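Local coordinates for leucine-rich repeat protein (Bacteroides thetaiotaomicron, PDB 4ECN) that is of unknown function but, as an extracellular leucine-rich repeat protein, probably binds other proteins, at residues Y12-L17 / L118-L123; T84-G89 / D108-V113. All blocks are in the same frame, centred on the assembly; numbering follows the deposited sequence.

Both contacts belong to the N-terminal DUF4458 domain, far from the centre of the chain. Along the sequence the order is 12-17, 84-89, 108-113, 118-123, so both segments of interaction 2 fall between those of interaction 1. Their centres are about 11 Å apart. Interaction 1 is a parallel pairing of strands 10-18 and 118-124. Interaction 2 is an antiparallel pairing of strands 83-93 and 110-113. The two pairs face each other: Leu-111 packs on Val-13, Phe-15 and Leu-119. A salt bridge from Lys-121 to Asp-108 also joins them. The arrangement is consistent with a small beta sandwich of the transthyretin clan, its first and last strands side by side.

Interaction 1: Y12-L17 / L118-L123; sequences YVQFKL and LLEKAL
Leu-118 lays CD1 against Tyr-12 CB at 3.8 Å. The Tyr-12 ring turns off to Lys-77, a cation-pi partner. Leu-119 is held by both of its backbone polar atoms, which bond the residues before and after Val-13. Its N donates to Tyr-12 O (2.9 Å, 179° at the hydrogen), and its O accepts from Gln-14 N. Its side chain runs alongside Val-13, both pointing the same way. Glu-120 is the polar centre. Gln-14 NE2 meets Glu-120 OE2 at 2.8 Å, on the anti side and 30° out of the carboxylate plane. Gln-14 gets there with CG set between its backbone N and carbonyl carbon (chi1 64°) and the chain extended beyond. Lys-16 NZ makes a long salt bridge to Glu-120 OE1, at 3.6 Å; a second, weak ion pair goes to Glu-70. Lys-121 N bonds Gln-14 O, and its O takes Lys-16 N. Its CB lies 3.6 Å from Phe-15 CD1. Leu-123 N bonds Lys-16 O, and Leu-123 CD1 approaches Phe-15 CD1 obliquely at 3.7 Å. The chemistry divides the pair: the inner face, with Val-13 and Phe-15, is mostly apolar, though Lys-121 NZ pairs there with Asp-108; the outer, with Gln-14 and Glu-120, is mostly polar.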
ATOM      1  N   TYR A  12      -6.375 -27.724  49.003  1.00 81.36           N
ATOM      2  CA  TYR A  12      -5.214 -27.270  49.771  1.00 79.17           C
ATOM      3  C   TYR A  12      -4.136 -26.684  48.880  1.00 77.96           C
ATOM      4  O   TYR A  12      -4.018 -27.044  47.712  1.00 76.78           O
ATOM      5  CB  TYR A  12      -4.620 -28.411  50.615  1.00 81.55           C
ATOM      6  CG  TYR A  12      -5.573 -28.915  51.675  1.00 85.55           C
ATOM      7  CD1 TYR A  12      -5.597 -28.348  52.944  1.00 88.11           C
ATOM      8  CD2 TYR A  12      -6.480 -29.938  51.398  1.00 87.47           C
ATOM      9  CE1 TYR A  12      -6.497 -28.789  53.915  1.00 90.26           C
ATOM     10  CE2 TYR A  12      -7.409 -30.358  52.347  1.00 89.30           C
ATOM     11  CZ  TYR A  12      -7.407 -29.786  53.607  1.00 97.61           C
ATOM     12  OH  TYR A  12      -8.302 -30.216  54.553  1.00102.88           O
ATOM     13  N   VAL A  13      -3.375 -25.738  49.448  1.00 71.78           N
ATOM     14  CA  VAL A  13      -2.261 -25.039  48.804  1.00 69.52           C
ATOM     15  C   VAL A  13      -1.091 -25.011  49.766  1.00 72.75           C
ATOM     16  O   VAL A  13      -1.276 -24.937  50.986  1.00 72.36           O
ATOM     17  CB  VAL A  13      -2.612 -23.601  48.318  1.00 71.23           C
ATOM     18  CG1 VAL A  13      -1.488 -22.998  47.487  1.00 69.33           C
ATOM     19  CG2 VAL A  13      -3.889 -23.595  47.510  1.00 71.36           C
ATOM     20  N   GLN A  14       0.109 -25.091  49.201  1.00 68.67           N
ATOM     21  CA  GLN A  14       1.361 -24.943  49.906  1.00 69.26           C
ATOM     22  C   GLN A  14       2.263 -24.176  48.997  1.00 72.74           C
ATOM     23  O   GLN A  14       2.067 -24.208  47.782  1.00 72.23           O
ATOM     24  CB  GLN A  14       1.963 -26.271  50.379  1.00 72.24           C
ATOM     25  CG  GLN A  14       2.384 -27.263  49.298  1.00 88.94           C
ATOM     26  CD  GLN A  14       2.946 -28.524  49.919  1.00102.73           C
ATOM     27  OE1 GLN A  14       2.576 -28.933  51.035  1.00 89.90           O
ATOM     28  NE2 GLN A  14       3.839 -29.182  49.191  1.00100.56           N
ATOM     29  N   PHE A  15       3.202 -23.425  49.570  1.00 69.45           N
ATOM     30  CA  PHE A  15       4.101 -22.605  48.766  1.00 68.20           C
ATOM     31  C   PHE A  15       5.537 -23.084  48.921  1.00 75.91           C
ATOM     32  O   PHE A  15       5.943 -23.546  49.991  1.00 75.70           O
ATOM     33  CB  PHE A  15       3.969 -21.118  49.140  1.00 68.13           C
ATOM     34  CG  PHE A  15       2.569 -20.586  48.930  1.00 67.73           C
ATOM     35  CD1 PHE A  15       2.160 -20.130  47.683  1.00 69.22           C
ATOM     36  CD2 PHE A  15       1.650 -20.574  49.970  1.00 68.13           C
ATOM     37  CE1 PHE A  15       0.857 -19.671  47.486  1.00 68.96           C
ATOM     38  CE2 PHE A  15       0.349 -20.119  49.770  1.00 69.65           C
ATOM     39  CZ  PHE A  15      -0.039 -19.668  48.532  1.00 66.86           C
ATOM     40  N   LYS A  16       6.278 -23.015  47.816  1.00 75.29           N
ATOM     41  CA  LYS A  16       7.681 -23.396  47.708  1.00 76.99           C
ATOM     42  C   LYS A  16       8.457 -22.157  47.225  1.00 83.11           C
ATOM     43  O   LYS A  16       8.147 -21.651  46.142  1.00 81.99           O
ATOM     44  CB  LYS A  16       7.803 -24.599  46.746  1.00 79.87           C
ATOM     45  CG  LYS A  16       8.717 -25.721  47.212  1.00 97.69           C
ATOM     46  CD  LYS A  16       8.855 -26.765  46.106  1.00108.28           C
ATOM     47  CE  LYS A  16       9.606 -28.016  46.493  1.00119.01           C
ATOM     48  NZ  LYS A  16       9.688 -28.974  45.356  1.00127.02           N
ATOM     49  N   LEU A  17       9.375 -21.606  48.065  1.00 81.81           N
ATOM     50  CA  LEU A  17      10.166 -20.407  47.738  1.00 81.65           C
ATOM     51  C   LEU A  17      11.302 -20.757  46.761  1.00 87.72           C
ATOM     52  O   LEU A  17      12.082 -21.677  47.016  1.00 89.15           O
ATOM     53  CB  LEU A  17      10.733 -19.737  49.008  1.00 82.01           C
ATOM     54  CG  LEU A  17       9.752 -18.866  49.820  1.00 86.62           C
ATOM     55  CD1 LEU A  17      10.232 -18.656  51.233  1.00 87.58           C
ATOM     56  CD2 LEU A  17       9.522 -17.512  49.163  1.00 87.96           C
ATOM     57  N   LEU A 118      -4.292 -30.959  46.273  1.00 66.89           N
ATOM     58  CA  LEU A 118      -3.167 -30.310  46.917  1.00 65.75           C
ATOM     59  C   LEU A 118      -2.316 -29.702  45.853  1.00 67.15           C
ATOM     60  O   LEU A 118      -1.680 -30.407  45.065  1.00 66.52           O
ATOM     61  CB  LEU A 118      -2.355 -31.241  47.828  1.00 67.14           C
ATOM     62  CG  LEU A 118      -1.037 -30.677  48.418  1.00 72.02           C
ATOM     63  CD1 LEU A 118      -1.265 -29.388  49.240  1.00 71.24           C
ATOM     64  CD2 LEU A 118      -0.369 -31.712  49.303  1.00 77.01           C
ATOM     65  N   LEU A 119      -2.348 -28.376  45.817  1.00 61.87           N
ATOM     66  CA  LEU A 119      -1.612 -27.545  44.885  1.00 59.31           C
ATOM     67  C   LEU A 119      -0.334 -27.058  45.527  1.00 62.79           C
ATOM     68  O   LEU A 119      -0.330 -26.733  46.705  1.00 60.96           O
ATOM     69  CB  LEU A 119      -2.509 -26.360  44.477  1.00 57.70           C
ATOM     70  CG  LEU A 119      -1.897 -25.242  43.635  1.00 59.64           C
ATOM     71  CD1 LEU A 119      -1.612 -25.701  42.235  1.00 58.49           C
ATOM     72  CD2 LEU A 119      -2.809 -24.056  43.597  1.00 61.40           C
ATOM     73  N   GLU A 120       0.749 -27.017  44.760  1.00 62.38           N
ATOM     74  CA  GLU A 120       2.000 -26.454  45.245  1.00 63.71           C
ATOM     75  C   GLU A 120       2.342 -25.294  44.361  1.00 65.87           C
ATOM     76  O   GLU A 120       2.583 -25.483  43.165  1.00 65.43           O
ATOM     77  CB  GLU A 120       3.129 -27.485  45.309  1.00 66.85           C
ATOM     78  CG  GLU A 120       4.354 -26.973  46.053  1.00 83.28           C
ATOM     79  CD  GLU A 120       5.493 -27.969  46.141  1.00116.26           C
ATOM     80  OE1 GLU A 120       6.129 -28.247  45.096  1.00113.45           O
ATOM     81  OE2 GLU A 120       5.766 -28.451  47.265  1.00112.58           O
ATOM     82  N   LYS A 121       2.285 -24.077  44.923  1.00 62.41           N
ATOM     83  CA  LYS A 121       2.567 -22.870  44.151  1.00 61.23           C
ATOM     84  C   LYS A 121       4.021 -22.467  44.335  1.00 66.70           C
ATOM     85  O   LYS A 121       4.563 -22.450  45.442  1.00 66.91           O
ATOM     86  CB  LYS A 121       1.622 -21.705  44.514  1.00 62.28           C
ATOM     87  CG  LYS A 121       1.736 -20.467  43.606  1.00 69.51           C
ATOM     88  CD  LYS A 121       1.096 -20.666  42.220  1.00 73.73           C
ATOM     89  CE  LYS A 121       1.388 -19.548  41.257  1.00 71.36           C
ATOM     90  NZ  LYS A 121       2.804 -19.574  40.789  1.00 81.40           N
ATOM     91  N   ALA A 122       4.644 -22.171  43.214  1.00 64.44           N
ATOM     92  CA  ALA A 122       6.009 -21.709  43.152  1.00 64.70           C
ATOM     93  C   ALA A 122       6.044 -20.185  43.274  1.00 69.35           C
ATOM     94  O   ALA A 122       5.497 -19.461  42.420  1.00 69.28           O
ATOM     95  CB  ALA A 122       6.649 -22.165  41.845  1.00 65.09           C
ATOM     96  N   LEU A 123       6.647 -19.703  44.359  1.00 64.91           N
ATOM     97  CA  LEU A 123       6.835 -18.280  44.540  1.00 63.91           C
ATOM     98  C   LEU A 123       8.294 -17.961  44.265  1.00 71.17           C
ATOM     99  O   LEU A 123       9.165 -18.463  44.977  1.00 71.60           O
ATOM    100  CB  LEU A 123       6.393 -17.805  45.938  1.00 63.44           C
ATOM    101  CG  LEU A 123       4.892 -17.757  46.219  1.00 66.50           C
ATOM    102  CD1 LEU A 123       4.634 -17.331  47.645  1.00 65.89           C
ATOM    103  CD2 LEU A 123       4.165 -16.826  45.255  1.00 67.00           C
TER

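Interaction 2: T84-G89 / D108-V113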
ATOM      1  N   THR A  84     -10.480 -20.209  41.429  1.00 79.09           N
ATOM      2  CA  THR A  84      -9.289 -19.463  41.015  1.00 77.66           C
ATOM      3  C   THR A  84      -9.071 -18.278  41.965  1.00 81.49           C
ATOM      4  O   THR A  84     -10.023 -17.601  42.358  1.00 82.08           O
ATOM      5  CB  THR A  84      -9.375 -19.004  39.552  1.00 81.28           C
ATOM      6  OG1 THR A  84      -9.979 -20.028  38.753  1.00 81.07           O
ATOM      7  CG2 THR A  84      -8.003 -18.632  38.977  1.00 77.41           C
ATOM      8  N   TYR A  85      -7.803 -18.074  42.350  1.00 76.21           N
ATOM      9  CA  TYR A  85      -7.287 -17.027  43.233  1.00 74.00           C
ATOM     10  C   TYR A  85      -6.147 -16.286  42.558  1.00 79.11           C
ATOM     11  O   TYR A  85      -5.355 -16.897  41.824  1.00 78.22           O
ATOM     12  CB  TYR A  85      -6.791 -17.629  44.556  1.00 73.60           C
ATOM     13  CG  TYR A  85      -7.849 -18.238  45.446  1.00 73.98           C
ATOM     14  CD1 TYR A  85      -8.410 -19.476  45.146  1.00 76.57           C
ATOM     15  CD2 TYR A  85      -8.166 -17.664  46.670  1.00 74.16           C
ATOM     16  CE1 TYR A  85      -9.357 -20.063  45.982  1.00 78.01           C
ATOM     17  CE2 TYR A  85      -9.090 -18.258  47.531  1.00 75.66           C
ATOM     18  CZ  TYR A  85      -9.680 -19.462  47.186  1.00 81.67           C
ATOM     19  OH  TYR A  85     -10.594 -20.053  48.026  1.00 80.39           O
ATOM     20  N   LYS A  86      -6.035 -14.980  42.821  1.00 76.01           N
ATOM     21  CA  LYS A  86      -4.942 -14.187  42.282  1.00 74.61           C
ATOM     22  C   LYS A  86      -4.127 -13.665  43.451  1.00 77.80           C
ATOM     23  O   LYS A  86      -4.687 -13.000  44.320  1.00 77.80           O
ATOM     24  CB  LYS A  86      -5.451 -13.048  41.371  1.00 76.54           C
ATOM     25  CG  LYS A  86      -4.323 -12.307  40.624  1.00 92.78           C
ATOM     26  CD  LYS A  86      -4.719 -10.939  40.040  1.00 98.40           C
ATOM     27  CE  LYS A  86      -4.931  -9.861  41.084  1.00 95.40           C
ATOM     28  NZ  LYS A  86      -5.266  -8.554  40.465  1.00 99.39           N
ATOM     29  N   ILE A  87      -2.825 -14.034  43.507  1.00 73.66           N
ATOM     30  CA  ILE A  87      -1.863 -13.569  44.518  1.00 73.08           C
ATOM     31  C   ILE A  87      -1.548 -12.105  44.203  1.00 75.21           C
ATOM     32  O   ILE A  87      -1.229 -11.791  43.045  1.00 74.16           O
ATOM     33  CB  ILE A  87      -0.568 -14.441  44.573  1.00 76.17           C
ATOM     34  CG1 ILE A  87      -0.856 -15.947  44.665  1.00 76.66           C
ATOM     35  CG2 ILE A  87       0.387 -13.975  45.690  1.00 77.37           C
ATOM     36  CD1 ILE A  87       0.362 -16.839  44.225  1.00 81.11           C
ATOM     37  N   VAL A  88      -1.664 -11.215  45.210  1.00 70.35           N
ATOM     38  CA  VAL A  88      -1.375  -9.785  45.036  1.00 69.17           C
ATOM     39  C   VAL A  88       0.105  -9.551  45.391  1.00 71.27           C
ATOM     40  O   VAL A  88       0.825  -8.844  44.676  1.00 69.32           O
ATOM     41  CB  VAL A  88      -2.325  -8.869  45.852  1.00 73.25           C
ATOM     42  CG1 VAL A  88      -2.178  -7.411  45.416  1.00 72.84           C
ATOM     43  CG2 VAL A  88      -3.772  -9.306  45.697  1.00 73.17           C
ATOM     44  N   GLY A  89       0.528 -10.192  46.479  1.00 67.39           N
ATOM     45  CA  GLY A  89       1.884 -10.142  47.001  1.00 66.26           C
ATOM     46  C   GLY A  89       1.992 -10.945  48.274  1.00 69.02           C
ATOM     47  O   GLY A  89       1.006 -11.540  48.720  1.00 68.99           O
ATOM     48  N   ASP A 108       2.867 -14.753  37.236  1.00 95.96           N
ATOM     49  CA  ASP A 108       2.375 -16.063  37.680  1.00 96.70           C
ATOM     50  C   ASP A 108       1.461 -15.821  38.905  1.00 98.15           C
ATOM     51  O   ASP A 108       1.524 -16.547  39.902  1.00 98.50           O
ATOM     52  CB  ASP A 108       3.574 -17.003  37.997  1.00100.13           C
ATOM     53  CG  ASP A 108       4.581 -16.458  39.020  1.00118.48           C
ATOM     54  OD1 ASP A 108       5.268 -15.439  38.707  1.00118.34           O
ATOM     55  OD2 ASP A 108       4.719 -17.076  40.115  1.00127.65           O
ATOM     56  N   ASN A 109       0.656 -14.742  38.835  1.00 91.75           N
ATOM     57  CA  ASN A 109      -0.192 -14.251  39.918  1.00 90.68           C
ATOM     58  C   ASN A 109      -1.363 -15.196  40.251  1.00 91.32           C
ATOM     59  O   ASN A 109      -1.787 -15.204  41.403  1.00 90.88           O
ATOM     60  CB  ASN A 109      -0.744 -12.848  39.590  1.00 91.36           C
ATOM     61  CG  ASN A 109      -1.366 -12.647  38.219  1.00115.03           C
ATOM     62  OD1 ASN A 109      -1.391 -13.541  37.351  1.00107.65           O
ATOM     63  ND2 ASN A 109      -1.853 -11.433  37.988  1.00106.14           N
ATOM     64  N   GLU A 110      -1.847 -16.009  39.296  1.00 85.80           N
ATOM     65  CA  GLU A 110      -2.995 -16.888  39.539  1.00 84.99           C
ATOM     66  C   GLU A 110      -2.610 -18.317  39.992  1.00 85.25           C
ATOM     67  O   GLU A 110      -1.567 -18.859  39.611  1.00 84.15           O
ATOM     68  CB  GLU A 110      -3.881 -16.991  38.287  1.00 86.37           C
ATOM     69  CG  GLU A 110      -4.795 -15.785  38.101  1.00100.73           C
ATOM     70  CD  GLU A 110      -5.739 -15.824  36.912  1.00125.01           C
ATOM     71  OE1 GLU A 110      -5.261 -15.646  35.768  1.00121.48           O
ATOM     72  OE2 GLU A 110      -6.967 -15.950  37.131  1.00115.15           O
ATOM     73  N   LEU A 111      -3.495 -18.901  40.832  1.00 79.53           N
ATOM     74  CA  LEU A 111      -3.453 -20.269  41.349  1.00 78.74           C
ATOM     75  C   LEU A 111      -4.903 -20.768  41.525  1.00 80.90           C
ATOM     76  O   LEU A 111      -5.765 -20.017  41.986  1.00 80.90           O
ATOM     77  CB  LEU A 111      -2.617 -20.420  42.658  1.00 78.71           C
ATOM     78  CG  LEU A 111      -3.029 -19.760  43.993  1.00 82.54           C
ATOM     79  CD1 LEU A 111      -4.101 -20.567  44.719  1.00 83.50           C
ATOM     80  CD2 LEU A 111      -1.859 -19.753  44.946  1.00 83.12           C
ATOM     81  N   THR A 112      -5.170 -22.025  41.157  1.00 75.12           N
ATOM     82  CA  THR A 112      -6.520 -22.575  41.263  1.00 73.75           C
ATOM     83  C   THR A 112      -6.522 -23.745  42.244  1.00 74.08           C
ATOM     84  O   THR A 112      -5.799 -24.714  42.040  1.00 72.32           O
ATOM     85  CB  THR A 112      -7.043 -22.988  39.872  1.00 80.37           C
ATOM     86  OG1 THR A 112      -6.803 -21.926  38.932  1.00 85.83           O
ATOM     87  CG2 THR A 112      -8.510 -23.350  39.884  1.00 73.78           C
ATOM     88  N   VAL A 113      -7.327 -23.625  43.319  1.00 70.12           N
ATOM     89  CA  VAL A 113      -7.536 -24.647  44.348  1.00 70.51           C
ATOM     90  C   VAL A 113      -8.512 -25.663  43.771  1.00 75.76           C
ATOM     91  O   VAL A 113      -9.445 -25.266  43.070  1.00 75.76           O
ATOM     92  CB  VAL A 113      -8.030 -24.033  45.681  1.00 74.39           C
ATOM     93  CG1 VAL A 113      -8.124 -25.083  46.779  1.00 75.38           C
ATOM     94  CG2 VAL A 113      -7.129 -22.896  46.132  1.00 73.34           C
TER
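Tyr-85 and Leu-111 form a hydrogen-bonded antiparallel pair. Tyr-85 N donates to Leu-111 O at 2.8 Å, and Leu-111 N donates back to Tyr-85 O at 2.9 Å. Ile-87 N adds a third bond, to Asn-109 O, just before strand 110-113 begins. Thr-84 with Thr-112 and Lys-86 with Glu-110 are the flanking non-hydrogen-bonded pairs. Glu-110 CA also approaches Tyr-85 O at 3.3 Å, a CA-H...O contact. The short strand 110-113 thus docks on one side of strand 83-93. Strand 43-49 bonds to the other side, at Lys-86 and Val-88. This builds one layer of the DUF4458 domain, whose transthyretin-clan assignment fits a beta sandwich. Tyr-85, Ile-87, Leu-111 and Val-113 are buried between the layers. The Tyr-85 ring crosses Val-113 obliquely, with Tyr-85 CE1 at 3.6 Å from Val-113 CG2. Its hydroxyl bonds to Leu-81 O, and His-50 stacks on the ring. A leucine in place of Tyr-85 would remove ring and hydroxyl, and is likely to leave Leu-81 O without this donor and Val-113 and His-50 without their aromatic partner. With CG between its backbone N and carbonyl carbon (chi1 65°), Leu-111 splits its branches: CD1 reaches Tyr-85 CB at 4.0 Å, while CD2 meets Ile-87 CD1 at 3.7 Å. The Leu-111 and Ile-87 side chains cross at about a right angle. On the outer face Thr-84 CG2 touches Glu-110 OE2 and Thr-112 OG1. Further along, the aliphatic stem of Lys-86 passes the Asn-109 amide, CD of the lysine 3.6 Å from ND2 of the asparagine.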